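Local coordinates for pilus assembly protein CpaE (Caulobacter crescentus, PDB 4N0P), which probably takes part in pilus assembly and, as a whole protein, probably binds and hydrolyses ATP, the present chain being its domain with a response-regulator receiver fold, at residues Arg85-Leu90 against Ile112-Glu117; Ala35-Lys40 against Leu127-Gly132. One frame throughout, in Å; residues are numbered along the deposited sequence.

How the contacts relate
Five parallel strands in the order 51-55, 24-28, 74-77, 102-107, 125-128, with helices on both faces, fit the receiver fold, and the two contacts lie on different faces of it. Contact 1 pairs two helices, 83-94 and 112-120, and is the more peripheral, its centre about 14 Å from that of the chain. Contact 2, whose centre lies about 10 Å from the centre of the chain, sets helix 32-42 against the turn that follows strand 125-128. Both are partly buried. Contact 1 joins methyls and one glutamate methylene, whereas in contact 2 a leucine also meets backbone atoms. Helix 112-120 and strand 125-128 follow each other in the chain, yet the contact centres are about 20 Å apart.

Contact 1 of 2, residues Arg85-Leu90 against Ile112-Glu117; sequences RLLHLL and IALYRE
In the receiver fold, Leu86 and Leu87 of helix 83-94 meet Leu114 and Glu117 of helix 112-120, two successive helices on one face of the parallel sheet. Their short axes run almost parallel, 5° apart, but approach no closer than 11.8 Å, so the space between is bridged by side-chain ends, and the shared surface is modest at 165 Å². Nearer the sheet, the CD2 methyl of Leu86 meets the CD1 methyl of Leu114 at 4.0 Å, the two side chains crossing at about a right angle. Leu114 gets there although its CB does not aim straight at the neighbour: with CG anti to the backbone N (chi1 177°), its branch end swings in toward helix 83-94. Leu86 also packs on Leu59 of helix 58-65, and Leu114 on Tyr126 of strand 125-128, which ties this methyl pair to the rest of the domain. Leu87 reaches Leu114 more loosely, CD1 to CD1 at 4.4 Å. Its main partner is the aliphatic part of Glu117, whose chain bends at chi2 (49°) and leaves the acid for other partners: OE2 forms salt bridges with Arg120 and Arg121, consistent with a carboxylate kept ionised. The apolar stem thus packs while the charge is met elsewhere. Both methyls of Leu87 face one methylene of this stem, Glu117 CG lying 3.8 Å from Leu87 CD2 and 4.0 Å from Leu87 CD1.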
loop_
_atom_site.group_PDB
_atom_site.type_symbol
_atom_site.label_atom_id
_atom_site.label_comp_id
_atom_site.label_asym_id
_atom_site.label_seq_id
_atom_site.Cartn_x
_atom_site.Cartn_y
_atom_site.Cartn_z
ATOM N N ARG A 85 -16.376 -0.872 5.606
ATOM C CA ARG A 85 -15.568 -0.004 6.460
ATOM C C ARG A 85 -14.314 0.477 5.695
ATOM O O ARG A 85 -13.927 1.642 5.819
ATOM C CB ARG A 85 -15.194 -0.746 7.756
ATOM C CG ARG A 85 -14.453 0.109 8.774
ATOM C CD ARG A 85 -15.347 0.938 9.678
ATOM N NE ARG A 85 -14.522 1.543 10.724
ATOM C CZ ARG A 85 -14.559 2.824 11.075
ATOM N NH1 ARG A 85 -15.417 3.656 10.496
ATOM N NH2 ARG A 85 -13.751 3.279 12.023
ATOM N N LEU A 86 -13.729 -0.407 4.869
ATOM C CA LEU A 86 -12.565 -0.067 4.042
ATOM C C LEU A 86 -12.922 1.099 3.107
ATOM O O LEU A 86 -12.209 2.100 3.065
ATOM C CB LEU A 86 -12.079 -1.315 3.242
ATOM C CG LEU A 86 -11.091 -1.061 2.080
ATOM C CD1 LEU A 86 -9.793 -0.561 2.589
ATOM C CD2 LEU A 86 -10.831 -2.330 1.296
ATOM N N LEU A 87 -14.038 0.998 2.394
ATOM C CA LEU A 87 -14.404 2.060 1.456
ATOM C C LEU A 87 -14.694 3.384 2.146
ATOM O O LEU A 87 -14.201 4.419 1.687
ATOM C CB LEU A 87 -15.570 1.613 0.576
ATOM C CG LEU A 87 -15.185 0.470 -0.341
ATOM C CD1 LEU A 87 -16.409 -0.269 -0.851
ATOM C CD2 LEU A 87 -14.255 0.938 -1.439
ATOM N N HIS A 88 -15.403 3.358 3.285
ATOM C CA HIS A 88 -15.679 4.581 4.039
ATOM C C HIS A 88 -14.367 5.257 4.519
ATOM O O HIS A 88 -14.189 6.473 4.407
ATOM C CB HIS A 88 -16.592 4.257 5.237
ATOM C CG HIS A 88 -16.789 5.416 6.165
ATOM N ND1 HIS A 88 -17.583 6.499 5.812
ATOM C CD2 HIS A 88 -16.282 5.630 7.404
ATOM C CE1 HIS A 88 -17.520 7.341 6.836
ATOM N NE2 HIS A 88 -16.753 6.860 7.821
ATOM N N LEU A 89 -13.437 4.451 5.025
ATOM C CA LEU A 89 -12.161 4.974 5.506
ATOM C C LEU A 89 -11.303 5.486 4.354
ATOM O O LEU A 89 -10.571 6.455 4.544
ATOM C CB LEU A 89 -11.416 3.915 6.312
ATOM C CG LEU A 89 -11.987 3.583 7.702
ATOM C CD1 LEU A 89 -11.454 2.266 8.191
ATOM C CD2 LEU A 89 -11.658 4.646 8.693
ATOM N N LEU A 90 -11.422 4.882 3.153
ATOM C CA LEU A 90 -10.669 5.365 1.979
ATOM C C LEU A 90 -11.156 6.754 1.552
ATOM O O LEU A 90 -10.340 7.584 1.138
ATOM C CB LEU A 90 -10.718 4.379 0.804
ATOM C CG LEU A 90 -9.836 3.140 0.950
ATOM C CD1 LEU A 90 -10.137 2.157 -0.119
ATOM C CD2 LEU A 90 -8.353 3.480 0.897
ATOM N N ILE A 112 -14.127 -9.368 -6.980
ATOM C CA ILE A 112 -14.090 -8.445 -8.132
ATOM C C ILE A 112 -14.880 -7.159 -7.834
ATOM O O ILE A 112 -14.405 -6.094 -8.218
ATOM C CB ILE A 112 -14.610 -9.167 -9.387
ATOM C CG1 ILE A 112 -13.605 -10.256 -9.811
ATOM C CG2 ILE A 112 -14.917 -8.181 -10.545
ATOM C CD1 ILE A 112 -14.232 -11.343 -10.657
ATOM N N ALA A 113 -16.034 -7.231 -7.146
ATOM C CA ALA A 113 -16.835 -6.027 -6.867
ATOM C C ALA A 113 -16.011 -5.001 -6.050
ATOM O O ALA A 113 -15.982 -3.814 -6.393
ATOM C CB ALA A 113 -18.131 -6.392 -6.142
ATOM N N LEU A 114 -15.270 -5.490 -5.048
ATOM C CA LEU A 114 -14.400 -4.636 -4.241
ATOM C C LEU A 114 -13.278 -4.072 -5.114
ATOM O O LEU A 114 -13.019 -2.879 -5.074
ATOM C CB LEU A 114 -13.804 -5.449 -3.061
ATOM C CG LEU A 114 -12.812 -4.686 -2.161
ATOM C CD1 LEU A 114 -13.474 -3.427 -1.536
ATOM C CD2 LEU A 114 -12.215 -5.611 -1.108
ATOM N N TYR A 115 -12.599 -4.942 -5.875
ATOM C CA TYR A 115 -11.502 -4.555 -6.748
ATOM C C TYR A 115 -11.944 -3.443 -7.720
ATOM O O TYR A 115 -11.273 -2.409 -7.835
ATOM C CB TYR A 115 -11.001 -5.772 -7.526
ATOM C CG TYR A 115 -9.833 -5.454 -8.427
ATOM C CD1 TYR A 115 -8.567 -5.190 -7.903
ATOM C CD2 TYR A 115 -9.999 -5.365 -9.804
ATOM C CE1 TYR A 115 -7.486 -4.899 -8.734
ATOM C CE2 TYR A 115 -8.925 -5.072 -10.643
ATOM C CZ TYR A 115 -7.670 -4.849 -10.105
ATOM O OH TYR A 115 -6.630 -4.549 -10.947
ATOM N N ARG A 116 -13.086 -3.641 -8.387
ATOM C CA ARG A 116 -13.615 -2.670 -9.344
ATOM C C ARG A 116 -13.837 -1.305 -8.686
ATOM O O ARG A 116 -13.458 -0.277 -9.258
ATOM C CB ARG A 116 -14.940 -3.195 -9.936
ATOM C CG ARG A 116 -15.471 -2.368 -11.085
ATOM C CD ARG A 116 -16.871 -2.827 -11.455
ATOM N NE ARG A 116 -16.886 -4.181 -12.020
ATOM C CZ ARG A 116 -17.484 -5.229 -11.458
ATOM N NH1 ARG A 116 -18.119 -5.100 -10.303
ATOM N NH2 ARG A 116 -17.464 -6.409 -12.055
ATOM N N GLU A 117 -14.451 -1.303 -7.499
ATOM C CA GLU A 117 -14.765 -0.088 -6.757
ATOM C C GLU A 117 -13.471 0.643 -6.376
ATOM O O GLU A 117 -13.391 1.859 -6.556
ATOM C CB GLU A 117 -15.599 -0.435 -5.516
ATOM C CG GLU A 117 -16.125 0.764 -4.738
ATOM C CD GLU A 117 -16.827 1.878 -5.497
ATOM O OE1 GLU A 117 -17.510 1.598 -6.510
ATOM O OE2 GLU A 117 -16.698 3.044 -5.060
#

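Contact 2 of 2, residues Ala35-Lys40 against Leu127-Gly132; sequences AALIEK and LTQPLG
Leu37 reaches from helix 32-42 to Gln129, Leu131 and Gly132, and its path can be traced atom by atom. Its CB already points toward 127-132, and CG, anti to the backbone N (chi1 163°), carries the fork outward so that each methyl has its own partners. CD1 meets backbone: it lies 3.3 Å from Leu131 O and 3.5 Å from Gly132 C, a methyl set close against two successive peptides on the way into helix 133-144. CD2 turns to the Leu131 side chain, 3.9 Å from Leu131 CB and 4.0 Å from Leu131 CD1, where the two leucines cross at about a right angle. The turn that Leu37 meets is the one that follows the last strand of the receiver fold, and it carries that family's hallmark cis peptide before proline, here Gln129-Pro130; canonical receivers usually have lysine in place of this glutamine. Gly132, at the N-cap position, then leads into helix 133-144, whose Pro133 and Val136 also touch Leu37. The amide of Gln129 links the turn to helix 32-42: OE1 accepts a weak hydrogen bond from Leu131 N (3.4 Å, 155° at the hydrogen), while NE2 is hydrogen-bonded to Thr34 OG1, which probably limits the rotation of the amide. Its oxygen, Gln129 OE1, lies beside the second methyl of the fork, 4.2 Å from Leu37 CD2.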
loop_
_atom_site.group_PDB
_atom_site.type_symbol
_atom_site.label_atom_id
_atom_site.label_comp_id
_atom_site.label_asym_id
_atom_site.label_seq_id
_atom_site.Cartn_x
_atom_site.Cartn_y
_atom_site.Cartn_z
ATOM N N ALA A 35 2.812 -7.118 7.785
ATOM C CA ALA A 35 3.953 -6.321 8.257
ATOM C C ALA A 35 5.254 -7.045 7.949
ATOM O O ALA A 35 6.153 -6.434 7.400
ATOM C CB ALA A 35 3.828 -6.054 9.769
ATOM N N ALA A 36 5.314 -8.360 8.215
ATOM C CA ALA A 36 6.510 -9.185 7.962
ATOM C C ALA A 36 6.863 -9.244 6.469
ATOM O O ALA A 36 8.030 -9.122 6.115
ATOM C CB ALA A 36 6.298 -10.593 8.503
ATOM N N LEU A 37 5.853 -9.367 5.603
ATOM C CA LEU A 37 6.019 -9.413 4.157
ATOM C C LEU A 37 6.575 -8.092 3.635
ATOM O O LEU A 37 7.472 -8.096 2.815
ATOM C CB LEU A 37 4.639 -9.699 3.515
ATOM C CG LEU A 37 4.530 -9.383 2.034
ATOM C CD1 LEU A 37 5.006 -10.548 1.210
ATOM C CD2 LEU A 37 3.103 -8.973 1.699
ATOM N N ILE A 38 6.016 -6.958 4.097
ATOM C CA ILE A 38 6.460 -5.646 3.614
ATOM C C ILE A 38 7.886 -5.385 4.116
ATOM O O ILE A 38 8.723 -4.918 3.342
ATOM C CB ILE A 38 5.443 -4.550 4.015
ATOM C CG1 ILE A 38 4.109 -4.812 3.232
ATOM C CG2 ILE A 38 6.026 -3.132 3.708
ATOM C CD1 ILE A 38 2.910 -3.955 3.681
ATOM N N GLU A 39 8.187 -5.776 5.369
ATOM C CA GLU A 39 9.550 -5.617 5.908
ATOM C C GLU A 39 10.560 -6.459 5.103
ATOM O O GLU A 39 11.655 -5.982 4.787
ATOM C CB GLU A 39 9.579 -5.977 7.391
ATOM C CG GLU A 39 8.927 -4.917 8.289
ATOM C CD GLU A 39 9.679 -3.643 8.658
ATOM O OE1 GLU A 39 10.587 -3.235 7.899
ATOM O OE2 GLU A 39 9.298 -3.009 9.671
ATOM N N LYS A 40 10.155 -7.658 4.673
ATOM C CA LYS A 40 10.991 -8.526 3.834
ATOM C C LYS A 40 11.220 -7.880 2.470
ATOM O O LYS A 40 12.349 -7.851 1.993
ATOM C CB LYS A 40 10.335 -9.904 3.674
ATOM C CG LYS A 40 11.320 -11.047 3.718
ATOM C CD LYS A 40 10.616 -12.407 3.736
ATOM C CE LYS A 40 10.325 -12.943 5.130
ATOM N NZ LYS A 40 9.846 -14.349 5.099
ATOM N N LEU A 127 -3.632 -5.675 -3.462
ATOM C CA LEU A 127 -2.871 -6.912 -3.329
ATOM C C LEU A 127 -3.583 -7.867 -2.415
ATOM O O LEU A 127 -4.039 -7.464 -1.347
ATOM C CB LEU A 127 -1.461 -6.617 -2.791
ATOM C CG LEU A 127 -0.572 -5.717 -3.645
ATOM C CD1 LEU A 127 0.730 -5.438 -2.917
ATOM C CD2 LEU A 127 -0.278 -6.347 -5.011
ATOM N N THR A 128 -3.736 -9.130 -2.870
ATOM C CA THR A 128 -4.468 -10.117 -2.087
ATOM C C THR A 128 -3.504 -11.101 -1.496
ATOM O O THR A 128 -2.766 -11.781 -2.218
ATOM C CB THR A 128 -5.547 -10.861 -2.929
ATOM O OG1 THR A 128 -6.237 -9.943 -3.775
ATOM C CG2 THR A 128 -6.549 -11.615 -2.055
ATOM N N GLN A 129 -3.508 -11.159 -0.183
ATOM C CA GLN A 129 -2.701 -12.094 0.561
ATOM C C GLN A 129 -3.262 -13.507 0.331
ATOM O O GLN A 129 -4.472 -13.638 0.107
ATOM C CB GLN A 129 -2.701 -11.711 2.045
ATOM C CG GLN A 129 -1.743 -10.580 2.388
ATOM C CD GLN A 129 -0.568 -11.118 3.164
ATOM O OE1 GLN A 129 0.235 -11.923 2.662
ATOM N NE2 GLN A 129 -0.481 -10.732 4.429
ATOM N N PRO A 130 -2.429 -14.564 0.295
ATOM C CA PRO A 130 -0.971 -14.580 0.511
ATOM C C PRO A 130 -0.185 -14.119 -0.719
ATOM O O PRO A 130 -0.451 -14.514 -1.854
ATOM C CB PRO A 130 -0.690 -16.041 0.868
ATOM C CG PRO A 130 -1.741 -16.818 0.144
ATOM C CD PRO A 130 -2.964 -15.927 0.090
ATOM N N LEU A 131 0.795 -13.266 -0.451
ATOM C CA LEU A 131 1.735 -12.663 -1.393
ATOM C C LEU A 131 3.145 -13.022 -1.028
ATOM O O LEU A 131 3.417 -13.264 0.144
ATOM C CB LEU A 131 1.639 -11.129 -1.259
ATOM C CG LEU A 131 0.448 -10.407 -1.776
ATOM C CD1 LEU A 131 -0.036 -9.415 -0.739
ATOM C CD2 LEU A 131 0.794 -9.690 -3.061
ATOM N N GLY A 132 4.053 -12.913 -1.990
ATOM C CA GLY A 132 5.480 -13.048 -1.737
ATOM C C GLY A 132 6.148 -11.677 -1.851
ATOM O O GLY A 132 5.611 -10.770 -2.507
#